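Local coordinates for Phosphoglucomutase/phosphomannomutase family protein (Burkholderia thailandensis, PDB 3UW2) that probably transfers a phosphate group from one position to another within a phosphosugar, as a metal-dependent member of the phosphohexose mutase family, at residues 284-288 and 384-390; 288-293 and 370-375. One frame throughout, in Å; residues are numbered along the deposited sequence.

Interaction 1. Residues 284-288 and 384-390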
loop_
_atom_site.group_PDB
_atom_site.type_symbol
_atom_site.label_atom_id
_atom_site.label_comp_id
_atom_site.label_asym_id
_atom_site.label_seq_id
_atom_site.Cartn_x
_atom_site.Cartn_y
_atom_site.Cartn_z
ATOM N N ARG A 284 8.728 -11.299 3.219
ATOM C CA ARG A 284 8.567 -12.710 3.676
ATOM C C ARG A 284 7.144 -13.199 3.542
ATOM O O ARG A 284 6.895 -14.329 3.115
ATOM C CB ARG A 284 9.082 -12.924 5.087
ATOM C CG ARG A 284 10.603 -12.803 5.130
ATOM C CD ARG A 284 11.007 -12.771 6.576
ATOM N NE ARG A 284 11.262 -14.100 7.085
ATOM C CZ ARG A 284 11.174 -14.398 8.373
ATOM N NH1 ARG A 284 10.760 -13.483 9.251
ATOM N NH2 ARG A 284 11.472 -15.611 8.796
ATOM N N GLN A 285 6.200 -12.333 3.890
ATOM C CA GLN A 285 4.787 -12.611 3.611
ATOM C C GLN A 285 4.531 -13.023 2.143
ATOM O O GLN A 285 3.732 -13.924 1.882
ATOM C CB GLN A 285 3.942 -11.390 3.930
ATOM C CG GLN A 285 3.907 -10.977 5.436
ATOM C CD GLN A 285 2.991 -9.752 5.610
ATOM O OE1 GLN A 285 1.835 -9.714 5.082
ATOM N NE2 GLN A 285 3.510 -8.717 6.258
ATOM N N LEU A 286 5.068 -12.262 1.215
ATOM C CA LEU A 286 4.903 -12.535 -0.219
ATOM C C LEU A 286 5.438 -13.919 -0.599
ATOM O O LEU A 286 4.849 -14.576 -1.455
ATOM C CB LEU A 286 5.574 -11.453 -1.089
ATOM C CG LEU A 286 5.234 -11.501 -2.584
ATOM C CD1 LEU A 286 3.757 -11.172 -2.762
ATOM C CD2 LEU A 286 6.080 -10.498 -3.341
ATOM N N MET A 287 6.553 -14.364 0.016
ATOM C CA MET A 287 7.001 -15.758 -0.240
ATOM C C MET A 287 5.888 -16.772 0.085
ATOM O O MET A 287 5.642 -17.718 -0.666
ATOM C CB MET A 287 8.319 -16.056 0.476
ATOM C CG MET A 287 9.474 -15.304 -0.209
ATOM S SD MET A 287 11.187 -15.600 0.301
ATOM C CE MET A 287 11.354 -14.660 1.820
ATOM N N LEU A 288 5.160 -16.535 1.183
ATOM C CA LEU A 288 4.220 -17.530 1.647
ATOM C C LEU A 288 3.001 -17.520 0.711
ATOM O O LEU A 288 2.409 -18.576 0.353
ATOM C CB LEU A 288 3.831 -17.199 3.126
ATOM C CG LEU A 288 2.907 -18.149 3.883
ATOM C CD1 LEU A 288 3.680 -19.407 4.357
ATOM C CD2 LEU A 288 2.206 -17.466 5.092
ATOM N N LEU A 384 5.512 -21.576 11.276
ATOM C CA LEU A 384 5.394 -21.430 9.807
ATOM C C LEU A 384 5.941 -20.088 9.341
ATOM O O LEU A 384 6.751 -20.029 8.430
ATOM C CB LEU A 384 3.951 -21.615 9.339
ATOM C CG LEU A 384 3.662 -21.645 7.816
ATOM C CD1 LEU A 384 4.333 -22.826 7.111
ATOM C CD2 LEU A 384 2.184 -21.648 7.504
ATOM N N LEU A 385 5.562 -18.999 10.000
ATOM C CA LEU A 385 6.067 -17.680 9.586
ATOM C C LEU A 385 7.551 -17.507 9.899
ATOM O O LEU A 385 8.315 -17.079 9.038
ATOM C CB LEU A 385 5.298 -16.548 10.293
ATOM C CG LEU A 385 3.821 -16.406 9.828
ATOM C CD1 LEU A 385 3.076 -15.581 10.860
ATOM C CD2 LEU A 385 3.718 -15.734 8.471
ATOM N N ASN A 386 7.961 -17.849 11.113
ATOM C CA ASN A 386 9.378 -17.702 11.483
ATOM C C ASN A 386 10.318 -18.520 10.614
ATOM O O ASN A 386 11.485 -18.173 10.475
ATOM C CB ASN A 386 9.649 -17.966 12.983
ATOM C CG ASN A 386 9.082 -16.834 13.875
ATOM O OD1 ASN A 386 9.252 -15.640 13.565
ATOM N ND2 ASN A 386 8.392 -17.205 14.966
ATOM N N GLY A 387 9.831 -19.624 10.077
ATOM C CA GLY A 387 10.704 -20.494 9.332
ATOM C C GLY A 387 10.832 -20.081 7.861
ATOM O O GLY A 387 11.614 -20.681 7.158
ATOM N N LEU A 388 10.070 -19.071 7.408
ATOM C CA LEU A 388 10.304 -18.461 6.082
ATOM C C LEU A 388 11.759 -18.041 5.969
ATOM O O LEU A 388 12.374 -17.789 6.970
ATOM C CB LEU A 388 9.343 -17.290 5.856
ATOM C CG LEU A 388 7.881 -17.756 5.570
ATOM C CD1 LEU A 388 6.932 -16.624 5.853
ATOM C CD2 LEU A 388 7.766 -18.157 4.127
ATOM N N PRO A 389 12.328 -18.044 4.746
ATOM C CA PRO A 389 13.723 -17.626 4.559
ATOM C C PRO A 389 13.924 -16.210 5.138
ATOM O O PRO A 389 13.019 -15.373 5.076
ATOM C CB PRO A 389 13.876 -17.579 3.028
ATOM C CG PRO A 389 12.785 -18.483 2.473
ATOM C CD PRO A 389 11.706 -18.556 3.509
ATOM N N ASN A 390 15.125 -15.935 5.616
ATOM C CA ASN A 390 15.439 -14.707 6.346
ATOM C C ASN A 390 16.895 -14.365 6.085
ATOM O O ASN A 390 17.610 -15.195 5.518
ATOM C CB ASN A 390 15.214 -14.920 7.871
ATOM C CG ASN A 390 14.737 -13.642 8.568
ATOM O OD1 ASN A 390 14.575 -12.576 7.936
ATOM N ND2 ASN A 390 14.488 -13.740 9.860
HETATM O O HOH W 1 10.942 -14.672 11.958
#

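Interaction 2. Residues 288-293 and 370-375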
loop_
_atom_site.group_PDB
_atom_site.type_symbol
_atom_site.label_atom_id
_atom_site.label_comp_id
_atom_site.label_asym_id
_atom_site.label_seq_id
_atom_site.Cartn_x
_atom_site.Cartn_y
_atom_site.Cartn_z
ATOM N N LEU A 288 5.160 -16.535 1.183
ATOM C CA LEU A 288 4.220 -17.530 1.647
ATOM C C LEU A 288 3.001 -17.520 0.711
ATOM O O LEU A 288 2.409 -18.576 0.353
ATOM C CB LEU A 288 3.831 -17.199 3.126
ATOM C CG LEU A 288 2.907 -18.149 3.883
ATOM C CD1 LEU A 288 3.680 -19.407 4.357
ATOM C CD2 LEU A 288 2.206 -17.466 5.092
ATOM N N PHE A 289 2.608 -16.315 0.323
ATOM C CA PHE A 289 1.503 -16.193 -0.639
ATOM C C PHE A 289 1.867 -16.773 -2.040
ATOM O O PHE A 289 1.065 -17.424 -2.690
ATOM C CB PHE A 289 1.157 -14.690 -0.765
ATOM C CG PHE A 289 0.508 -14.135 0.465
ATOM C CD1 PHE A 289 -0.630 -14.787 1.011
ATOM C CD2 PHE A 289 0.926 -12.904 0.994
ATOM C CE1 PHE A 289 -1.255 -14.282 2.155
ATOM C CE2 PHE A 289 0.291 -12.386 2.146
ATOM C CZ PHE A 289 -0.801 -13.093 2.711
ATOM N N ALA A 290 3.070 -16.476 -2.506
ATOM C CA ALA A 290 3.530 -16.914 -3.822
ATOM C C ALA A 290 3.518 -18.432 -3.831
ATOM O O ALA A 290 3.175 -19.044 -4.840
ATOM C CB ALA A 290 4.984 -16.432 -4.062
ATOM N N GLU A 291 3.973 -19.058 -2.751
ATOM C CA GLU A 291 3.967 -20.499 -2.740
ATOM C C GLU A 291 2.544 -21.029 -2.950
ATOM O O GLU A 291 2.310 -21.899 -3.795
ATOM C CB GLU A 291 4.596 -21.027 -1.450
ATOM C CG GLU A 291 4.333 -22.506 -1.143
ATOM C CD GLU A 291 5.086 -22.959 0.125
ATOM O OE1 GLU A 291 5.112 -22.211 1.148
ATOM O OE2 GLU A 291 5.669 -24.061 0.077
ATOM N N GLU A 292 1.600 -20.539 -2.184
ATOM C CA GLU A 292 0.222 -21.027 -2.317
ATOM C C GLU A 292 -0.385 -20.676 -3.728
ATOM O O GLU A 292 -0.994 -21.524 -4.399
ATOM C CB GLU A 292 -0.623 -20.427 -1.186
ATOM C CG GLU A 292 -1.999 -21.078 -1.044
ATOM C CD GLU A 292 -2.953 -20.750 -2.185
ATOM O OE1 GLU A 292 -2.923 -19.601 -2.679
ATOM O OE2 GLU A 292 -3.721 -21.658 -2.614
ATOM N N VAL A 293 -0.176 -19.435 -4.189
ATOM C CA VAL A 293 -0.694 -19.015 -5.507
ATOM C C VAL A 293 -0.077 -19.849 -6.622
ATOM O O VAL A 293 -0.780 -20.321 -7.501
ATOM C CB VAL A 293 -0.475 -17.489 -5.706
ATOM C CG1 VAL A 293 -0.658 -16.982 -7.156
ATOM C CG2 VAL A 293 -1.332 -16.725 -4.723
ATOM N N ARG A 370 -6.363 -13.747 3.435
ATOM C CA ARG A 370 -5.659 -14.722 2.647
ATOM C C ARG A 370 -4.582 -15.339 3.535
ATOM O O ARG A 370 -4.269 -16.506 3.382
ATOM C CB ARG A 370 -5.023 -14.090 1.394
ATOM C CG ARG A 370 -6.052 -13.746 0.283
ATOM C CD ARG A 370 -6.636 -15.005 -0.356
ATOM N NE ARG A 370 -5.613 -15.697 -1.208
ATOM C CZ ARG A 370 -5.509 -15.573 -2.532
ATOM N NH1 ARG A 370 -6.419 -14.854 -3.256
ATOM N NH2 ARG A 370 -4.554 -16.248 -3.160
ATOM N N LEU A 371 -4.010 -14.539 4.442
ATOM C CA LEU A 371 -2.928 -15.049 5.347
ATOM C C LEU A 371 -3.586 -16.064 6.327
ATOM O O LEU A 371 -3.095 -17.175 6.505
ATOM C CB LEU A 371 -2.304 -13.857 6.061
ATOM C CG LEU A 371 -1.219 -14.201 7.093
ATOM C CD1 LEU A 371 -0.182 -15.109 6.457
ATOM C CD2 LEU A 371 -0.596 -12.932 7.630
ATOM N N LEU A 372 -4.752 -15.717 6.901
ATOM C CA LEU A 372 -5.460 -16.665 7.795
ATOM C C LEU A 372 -5.825 -17.999 7.070
ATOM O O LEU A 372 -5.807 -19.063 7.664
ATOM C CB LEU A 372 -6.718 -16.020 8.371
ATOM C CG LEU A 372 -6.641 -14.806 9.308
ATOM C CD1 LEU A 372 -8.012 -14.238 9.558
ATOM C CD2 LEU A 372 -6.037 -15.308 10.605
ATOM N N GLU A 373 -6.205 -17.937 5.807
ATOM C CA GLU A 373 -6.517 -19.154 5.054
ATOM C C GLU A 373 -5.331 -20.152 5.084
ATOM O O GLU A 373 -5.534 -21.377 5.231
ATOM C CB GLU A 373 -6.799 -18.779 3.599
ATOM C CG GLU A 373 -7.115 -19.979 2.700
ATOM C CD GLU A 373 -7.457 -19.528 1.285
ATOM O OE1 GLU A 373 -6.554 -19.057 0.508
ATOM O OE2 GLU A 373 -8.639 -19.621 0.963
ATOM N N ILE A 374 -4.123 -19.612 4.910
ATOM C CA ILE A 374 -2.903 -20.390 4.926
ATOM C C ILE A 374 -2.497 -20.806 6.345
ATOM O O ILE A 374 -2.231 -21.995 6.576
ATOM C CB ILE A 374 -1.747 -19.627 4.259
ATOM C CG1 ILE A 374 -2.053 -19.391 2.750
ATOM C CG2 ILE A 374 -0.423 -20.385 4.432
ATOM C CD1 ILE A 374 -1.133 -18.424 2.048
ATOM N N LEU A 375 -2.422 -19.839 7.275
ATOM C CA LEU A 375 -2.016 -20.077 8.674
ATOM C C LEU A 375 -2.946 -21.092 9.358
ATOM O O LEU A 375 -2.501 -21.949 10.132
ATOM C CB LEU A 375 -2.047 -18.759 9.465
ATOM C CG LEU A 375 -0.984 -17.719 9.050
ATOM C CD1 LEU A 375 -1.011 -16.526 10.016
ATOM C CD2 LEU A 375 0.402 -18.324 8.895
HETATM O O HOH W 2 -2.574 -17.372 -1.375
HETATM O O HOH W 3 -5.283 -21.521 -0.324
#

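Interaction 1. Residues 284-288 and 384-390
Arg284 pushes its guanidinium into a hollow made by the turn that leaves helix 381-386, a hollow walled largely by backbone carbonyls. Its NH2 donates to Leu388 O at 3.0 Å in an almost straight bond, N-H...O 175°, with the oxygen in the guanidinium plane. NE reaches Pro389 O, also at 3.0 Å but more bent. The amide of Asn390 lies flat over one face of the group, the planes 4° apart and its CG 3.6 Å from Arg284 CZ. NH1 donates a hydrogen bond to a water that in turn donates to Asn386 OD1, while Asn386 ND2 is bonded to Asp276. Leu388 is the bump in return, set against the helix between Arg284 O, 3.6 Å from its CD1, and Leu288 CB. Leu288 CD1 abuts Leu384, and Leu288 CD2 meets Leu385 CD2 at 4.1 Å. Met287 SD meets Pro389 CG tip to tip at 3.9 Å, and the bend at chi3 (-78°) turns CE toward Pro389 CB. The contact packs this turn onto helix 282-296 within the third alpha/beta/alpha domain, away from the zinc site. Helix 311-318 packs on Met287 and Pro389, helix 364-375 on Leu288, Leu384 and Leu385, and Leu385 also touches strand 270-273.

Interaction 2. Residues 288-293 and 370-375
Helices 288-293 and 370-375 cross at 73°, their axes 10.8 Å apart at closest approach, with Phe289 nearest Leu371 and Glu292 nearest Ile374 along the backbones. Ile374 does most of the packing, set among Leu288, Phe289 and Glu292. Its CD1 lies between Phe289 CD1 and Glu292 CB, 3.8 Å from each, while its CG2 passes alongside Leu288 CD2, the two side chains running in opposite directions. CG1 sits beside the backbone N (chi1 -64°), which carries CD1 toward the neighbouring helix. Leu288 sends CD2 across Leu371, CD2 to CD1 3.6 Å, and touches Leu375 more lightly. Phe289 turns a ring edge to the backbone of the other helix: CE1 is 3.6 Å from Leu371 N, in the plane of the ring, and CZ meets Leu371 CB. Phe354, from strand 352-354, packs edge-to-face with the same ring. This is helix-on-helix packing within the third alpha/beta/alpha domain of a phosphohexose mutase, with helix 364-375 also reaching across to strand 259-263 through Leu371 and Leu375. Beside the apolar packing runs a network of charges. Arg370, folded back at chi2 and chi3, brings NH2 3.8 Å from Glu292 OE1, a long salt bridge with the carboxylate and guanidinium planes 83° apart. A water closes the gap, donating to Glu292 OE1 at 2.6 Å and accepting from Arg370 NH2 at 2.9 Å; Val293 CG2 lies at the guanidinium edge. Each charge has a further partner, Arg296 for Glu292 and Asp356 for Arg370. Glu373, paired with Arg357, adds a long, charge-only salt bridge, its OE1 3.9 Å from Arg370 NE and well out of the guanidinium plane, and is linked weakly to Glu292 OE2 through a second water.

Following the chain from the N terminus, helix 282-296 comes first and supplies one side of both contacts: residues 284-288 to interaction 1, then 288-293 to interaction 2, with Leu288 common to the two. The chain then builds the sheet of strands 301-305, 322-326, 344-346 and 352-354, with helices 311-318 and 330-340, before helix 364-375 returns and closes interaction 2. Helix 381-386 follows directly, and its end and the turn after it close interaction 1, so the smaller loop is nested inside the larger. The contacts meet where Leu375 CD2 lies 4.0 Å from both Leu384 CD2 and Leu385 CG, joining helices 364-375 and 381-386, while Leu288 brings in helix 282-296.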